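Local coordinates for acetylxylan esterase A (Aspergillus awamori, PDB 5X6S), which removes acetyl side groups from the xylan backbone as a secreted serine esterase of carbohydrate esterase family 1, contributing to the breakdown of plant biomass, at residues 114-119 / 140-145; 195-200 / 259-264. All blocks are in the same frame, centred on the assembly; numbering follows the deposited sequence.

Contact 1 of 2, residues 114-119 / 140-145; sequences FVTGSS and TVYSGV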
loop_
_atom_site.group_PDB
_atom_site.type_symbol
_atom_site.label_atom_id
_atom_site.label_comp_id
_atom_site.label_asym_id
_atom_site.label_seq_id
_atom_site.Cartn_x
_atom_site.Cartn_y
_atom_site.Cartn_z
ATOM N N PHE A 114 -10.420 1.933 2.288
ATOM C CA PHE A 114 -11.398 1.883 1.206
ATOM C C PHE A 114 -11.910 3.286 0.972
ATOM O O PHE A 114 -11.896 4.069 1.892
ATOM C CB PHE A 114 -12.538 0.912 1.605
ATOM C CG PHE A 114 -12.019 -0.453 1.944
ATOM C CD1 PHE A 114 -11.685 -1.359 0.922
ATOM C CD2 PHE A 114 -11.830 -0.831 3.266
ATOM C CE1 PHE A 114 -11.116 -2.603 1.231
ATOM C CE2 PHE A 114 -11.282 -2.095 3.577
ATOM C CZ PHE A 114 -10.921 -2.973 2.538
ATOM N N VAL A 115 -12.395 3.577 -0.223
ATOM C CA VAL A 115 -12.893 4.896 -0.545
ATOM C C VAL A 115 -14.178 4.765 -1.342
ATOM O O VAL A 115 -14.285 3.859 -2.192
ATOM C CB VAL A 115 -11.811 5.789 -1.249
ATOM C CG1 VAL A 115 -11.246 5.164 -2.506
ATOM C CG2 VAL A 115 -12.296 7.233 -1.463
ATOM N N THR A 116 -15.155 5.629 -1.049
ATOM C CA THR A 116 -16.474 5.573 -1.685
ATOM C C THR A 116 -17.090 6.967 -1.606
ATOM O O THR A 116 -16.670 7.805 -0.781
ATOM C CB THR A 116 -17.379 4.492 -1.031
ATOM O OG1 THR A 116 -18.647 4.485 -1.645
ATOM C CG2 THR A 116 -17.560 4.740 0.516
ATOM N N GLY A 117 -18.045 7.240 -2.481
ATOM C CA GLY A 117 -18.621 8.547 -2.592
ATOM C C GLY A 117 -19.793 8.554 -3.537
ATOM O O GLY A 117 -19.954 7.603 -4.305
ATOM N N SER A 118 -20.632 9.591 -3.444
ATOM C CA SER A 118 -21.779 9.753 -4.302
ATOM C C SER A 118 -21.652 11.069 -5.103
ATOM O O SER A 118 -21.211 12.060 -4.590
ATOM C CB SER A 118 -23.099 9.730 -3.482
ATOM O OG SER A 118 -23.242 8.462 -2.878
ATOM N N SER A 119 -22.083 11.038 -6.360
ATOM C CA SER A 119 -22.129 12.193 -7.251
ATOM C C SER A 119 -20.735 12.867 -7.336
ATOM O O SER A 119 -19.811 12.195 -7.710
ATOM C CB SER A 119 -23.279 13.117 -6.825
ATOM O OG SER A 119 -23.498 14.165 -7.756
ATOM N N THR A 140 -15.715 2.051 -4.064
ATOM C CA THR A 140 -17.106 1.905 -4.587
ATOM C C THR A 140 -17.567 3.265 -5.043
ATOM O O THR A 140 -17.553 4.233 -4.258
ATOM C CB THR A 140 -18.074 1.244 -3.532
ATOM O OG1 THR A 140 -17.644 -0.098 -3.235
ATOM C CG2 THR A 140 -19.535 1.179 -4.045
ATOM N N VAL A 141 -18.014 3.365 -6.282
ATOM C CA VAL A 141 -18.404 4.599 -6.929
ATOM C C VAL A 141 -19.922 4.598 -7.133
ATOM O O VAL A 141 -20.462 3.716 -7.859
ATOM C CB VAL A 141 -17.651 4.781 -8.284
ATOM C CG1 VAL A 141 -18.038 6.019 -9.026
ATOM C CG2 VAL A 141 -16.127 4.743 -8.072
ATOM N N TYR A 142 -20.602 5.519 -6.456
ATOM C CA TYR A 142 -22.063 5.733 -6.617
ATOM C C TYR A 142 -22.369 6.929 -7.541
ATOM O O TYR A 142 -22.454 8.090 -7.105
ATOM C CB TYR A 142 -22.796 5.877 -5.260
ATOM C CG TYR A 142 -22.875 4.604 -4.499
ATOM C CD1 TYR A 142 -23.790 3.602 -4.879
ATOM C CD2 TYR A 142 -22.039 4.345 -3.411
ATOM C CE1 TYR A 142 -23.844 2.404 -4.214
ATOM C CE2 TYR A 142 -22.112 3.102 -2.714
ATOM C CZ TYR A 142 -23.034 2.166 -3.119
ATOM O OH TYR A 142 -23.159 0.970 -2.496
ATOM N N SER A 143 -22.544 6.641 -8.848
ATOM C CA SER A 143 -22.966 7.699 -9.809
ATOM C C SER A 143 -21.972 8.842 -9.926
ATOM O O SER A 143 -22.222 9.969 -9.469
ATOM C CB SER A 143 -24.353 8.249 -9.454
ATOM O OG SER A 143 -25.292 7.193 -9.231
ATOM N N GLY A 144 -20.817 8.548 -10.505
ATOM C CA GLY A 144 -19.798 9.555 -10.730
ATOM C C GLY A 144 -19.461 9.687 -12.225
ATOM O O GLY A 144 -20.267 9.334 -13.099
ATOM N N VAL A 145 -18.265 10.184 -12.500
ATOM C CA VAL A 145 -17.690 10.222 -13.862
ATOM C C VAL A 145 -16.267 9.717 -13.740
ATOM O O VAL A 145 -15.717 9.690 -12.640
ATOM C CB VAL A 145 -17.727 11.612 -14.529
ATOM C CG1 VAL A 145 -19.131 12.187 -14.523
ATOM C CG2 VAL A 145 -16.742 12.579 -13.893
#
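Thr116 and Tyr142 meet on the face of the sheet that also carries Thr140 and Ser118. The hydroxyl of Thr116 lies at the edge of the tyrosine ring, near its plane, with Thr116 OG1 3.8 Å from Tyr142 CD2. The same hydroxyl is swung anti to the backbone N (chi1 179°), which carries it across to the neighbouring strand, where it donates to Thr140 O at 2.8 Å from above the carbonyl plane. Ser118 flanks the tyrosine at its base, its OG 3.5 Å from Tyr142 CB and approaching the ring obliquely; that hydroxyl bonds to Tyr47. At the far end of the ring, Tyr142 OH is held by Asp268 and the backbone N of His264.

Beneath these side chains the strands run parallel. Thr140 N donates to Val115 O, and Tyr142 N reaches Gly117 O at 3.1 Å. The ladder continues past the strand end: Ser119 N donates to Tyr142 O, also at 3.1 Å.

Ser119, by similarity the charge-relay serine, has a positive phi (54°, with psi -120°), the strained backbone of the turn into helix 120-131, consistent with the nucleophile elbow of alpha/beta hydrolases. With its N-H tied to the next strand and its OG bonded to His259, the serine is fixed from both the backbone and the side chain, in keeping with a nucleophile held ready for acyl transfer.

Contact 2 of 2, residues 195-200 / 259-264; sequences QIYHGS and HTVPIH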
loop_
_atom_site.group_PDB
_atom_site.type_symbol
_atom_site.label_atom_id
_atom_site.label_comp_id
_atom_site.label_asym_id
_atom_site.label_seq_id
_atom_site.Cartn_x
_atom_site.Cartn_y
_atom_site.Cartn_z
ATOM N N GLN A 195 -15.503 -0.826 -7.964
ATOM C CA GLN A 195 -16.912 -1.185 -8.122
ATOM C C GLN A 195 -17.670 0.062 -8.454
ATOM O O GLN A 195 -17.678 1.040 -7.665
ATOM C CB GLN A 195 -17.445 -1.794 -6.825
ATOM C CG GLN A 195 -18.888 -2.198 -6.864
ATOM C CD GLN A 195 -19.333 -2.770 -5.519
ATOM O OE1 GLN A 195 -19.350 -2.054 -4.491
ATOM N NE2 GLN A 195 -19.648 -4.060 -5.499
ATOM N N ILE A 196 -18.317 0.060 -9.625
ATOM C CA ILE A 196 -18.937 1.247 -10.225
ATOM C C ILE A 196 -20.460 1.066 -10.357
ATOM O O ILE A 196 -20.916 0.213 -11.136
ATOM C CB ILE A 196 -18.336 1.525 -11.632
ATOM C CG1 ILE A 196 -16.811 1.438 -11.603
ATOM C CG2 ILE A 196 -18.898 2.816 -12.264
ATOM C CD1 ILE A 196 -16.093 2.423 -10.667
ATOM N N TYR A 197 -21.247 1.865 -9.627
ATOM C CA TYR A 197 -22.698 1.889 -9.752
ATOM C C TYR A 197 -23.144 3.089 -10.580
ATOM O O TYR A 197 -22.582 4.172 -10.481
ATOM C CB TYR A 197 -23.376 2.052 -8.392
ATOM C CG TYR A 197 -23.334 0.877 -7.435
ATOM C CD1 TYR A 197 -22.234 0.648 -6.579
ATOM C CD2 TYR A 197 -24.429 0.024 -7.325
ATOM C CE1 TYR A 197 -22.249 -0.414 -5.654
ATOM C CE2 TYR A 197 -24.453 -1.019 -6.380
ATOM C CZ TYR A 197 -23.375 -1.238 -5.554
ATOM O OH TYR A 197 -23.449 -2.274 -4.640
ATOM N N HIS A 198 -24.227 2.941 -11.329
ATOM C CA HIS A 198 -24.818 4.068 -12.044
ATOM C C HIS A 198 -26.271 3.705 -12.367
ATOM O O HIS A 198 -26.587 2.536 -12.545
ATOM C CB HIS A 198 -24.055 4.401 -13.329
ATOM C CG HIS A 198 -24.013 5.861 -13.663
ATOM N ND1 HIS A 198 -22.885 6.624 -13.477
ATOM C CD2 HIS A 198 -24.972 6.721 -14.099
ATOM C CE1 HIS A 198 -23.138 7.884 -13.765
ATOM N NE2 HIS A 198 -24.396 7.966 -14.173
ATOM N N GLY A 199 -27.122 4.717 -12.467
ATOM C CA GLY A 199 -28.535 4.496 -12.827
ATOM C C GLY A 199 -28.815 4.822 -14.291
ATOM O O GLY A 199 -28.255 5.785 -14.832
ATOM N N SER A 200 -29.685 4.025 -14.930
ATOM C CA SER A 200 -29.972 4.142 -16.383
ATOM C C SER A 200 -30.716 5.418 -16.776
ATOM O O SER A 200 -30.737 5.793 -17.926
ATOM C CB SER A 200 -30.749 2.919 -16.894
ATOM O OG SER A 200 -32.081 2.947 -16.412
ATOM N N HIS A 259 -30.235 9.856 -10.454
ATOM C CA HIS A 259 -29.126 10.416 -9.694
ATOM C C HIS A 259 -29.514 10.567 -8.245
ATOM O O HIS A 259 -30.426 11.328 -7.956
ATOM C CB HIS A 259 -28.748 11.788 -10.265
ATOM C CG HIS A 259 -27.361 12.222 -9.904
ATOM N ND1 HIS A 259 -26.230 11.625 -10.421
ATOM C CD2 HIS A 259 -26.926 13.179 -9.051
ATOM C CE1 HIS A 259 -25.155 12.205 -9.907
ATOM N NE2 HIS A 259 -25.551 13.158 -9.087
ATOM N N THR A 260 -28.881 9.855 -7.312
ATOM C CA THR A 260 -27.839 8.843 -7.521
ATOM C C THR A 260 -28.413 7.448 -7.228
ATOM O O THR A 260 -29.553 7.301 -6.765
ATOM C CB THR A 260 -26.677 9.054 -6.497
ATOM O OG1 THR A 260 -27.222 9.045 -5.178
ATOM C CG2 THR A 260 -25.972 10.367 -6.705
ATOM N N VAL A 261 -27.622 6.427 -7.493
ATOM C CA VAL A 261 -27.908 5.093 -7.035
ATOM C C VAL A 261 -27.743 5.128 -5.505
ATOM O O VAL A 261 -26.681 5.537 -5.004
ATOM C CB VAL A 261 -26.937 4.042 -7.619
ATOM C CG1 VAL A 261 -27.176 2.669 -6.991
ATOM C CG2 VAL A 261 -27.033 3.956 -9.161
ATOM N N PRO A 262 -28.784 4.726 -4.769
ATOM C CA PRO A 262 -28.681 4.766 -3.284
ATOM C C PRO A 262 -27.552 3.863 -2.813
ATOM O O PRO A 262 -27.317 2.837 -3.411
ATOM C CB PRO A 262 -30.013 4.161 -2.787
ATOM C CG PRO A 262 -30.823 3.821 -4.014
ATOM C CD PRO A 262 -30.089 4.235 -5.261
ATOM N N ILE A 263 -26.895 4.228 -1.715
ATOM C CA ILE A 263 -25.810 3.451 -1.183
ATOM C C ILE A 263 -26.314 2.089 -0.718
ATOM O O ILE A 263 -27.331 1.984 -0.027
ATOM C CB ILE A 263 -25.206 4.169 0.056
ATOM C CG1 ILE A 263 -24.577 5.497 -0.320
ATOM C CG2 ILE A 263 -24.188 3.269 0.748
ATOM C CD1 ILE A 263 -24.251 6.367 0.882
ATOM N N HIS A 264 -25.610 1.024 -1.091
ATOM C CA HIS A 264 -25.915 -0.292 -0.634
ATOM C C HIS A 264 -24.820 -0.629 0.383
ATOM O O HIS A 264 -23.831 -1.294 0.060
ATOM C CB HIS A 264 -25.930 -1.309 -1.784
ATOM C CG HIS A 264 -27.091 -1.153 -2.719
ATOM N ND1 HIS A 264 -27.409 0.038 -3.334
ATOM C CD2 HIS A 264 -28.036 -2.041 -3.109
ATOM C CE1 HIS A 264 -28.494 -0.123 -4.074
ATOM N NE2 HIS A 264 -28.886 -1.381 -3.958
#
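Val261 points its side chain at Tyr197 and the backbone of strand 193-199, and its two methyls divide the work. From CB, itself 4.2 Å from Tyr197 CB, the side chain forks. CG1, anti to the backbone N (chi1 174°), goes to the tyrosine and rests 3.8 Å from Tyr197 CD2, approaching the ring obliquely; the two side chains cross at about a right angle. CG2 turns to the strand backbone instead and sits close against the His198-Gly199 peptide, 3.3 Å from His198 C and 3.4 Å from Gly199 N.

Further along the tyrosine, its OH comes within 3.9 Å of His264 CB. The imidazole of His264 and the ring of Tyr197 have planes 24° apart, but they are slid apart and barely overlap, their centroids 5.6 Å apart. Pro262 O accepts from His264 ND1 at 2.8 Å, lying near the imidazole plane, while NE2 bonds to Gln237, so both ring nitrogens restrain its rotation.

No hydrogen bond joins the two segments; the contact is van der Waals packing, chiefly by Val261. His259 ND1 is hydrogen-bonded to Asp202. This is the arrangement expected of an alpha/beta hydrolase, in which the loop after a late strand, here 249-254, brings the probable catalytic histidine to the nucleophile.

Overall arrangement
Contacts 1 and 2 are adjacent, their centres about 8 Å apart, and join through the central sheet: strands 138-142 and 193-199 are neighbours, with Val141 O and Tyr197 N 2.7 Å apart in a probable hydrogen bond. On one face the stacked rings of Tyr142 and Tyr197 approach to 3.4 Å between CE1 and CD1, respectively. The probable active site spans both contacts. Contact 1 supplies Ser119 and contact 2 supplies His259, with Ser119 OG 2.6 Å from His259 NE2; Asp202, just beyond segment 195-200, would complete the triad. Ser143 OG also bonds to Val261 N, tying the histidine-bearing loop to segment 140-145 close to that site.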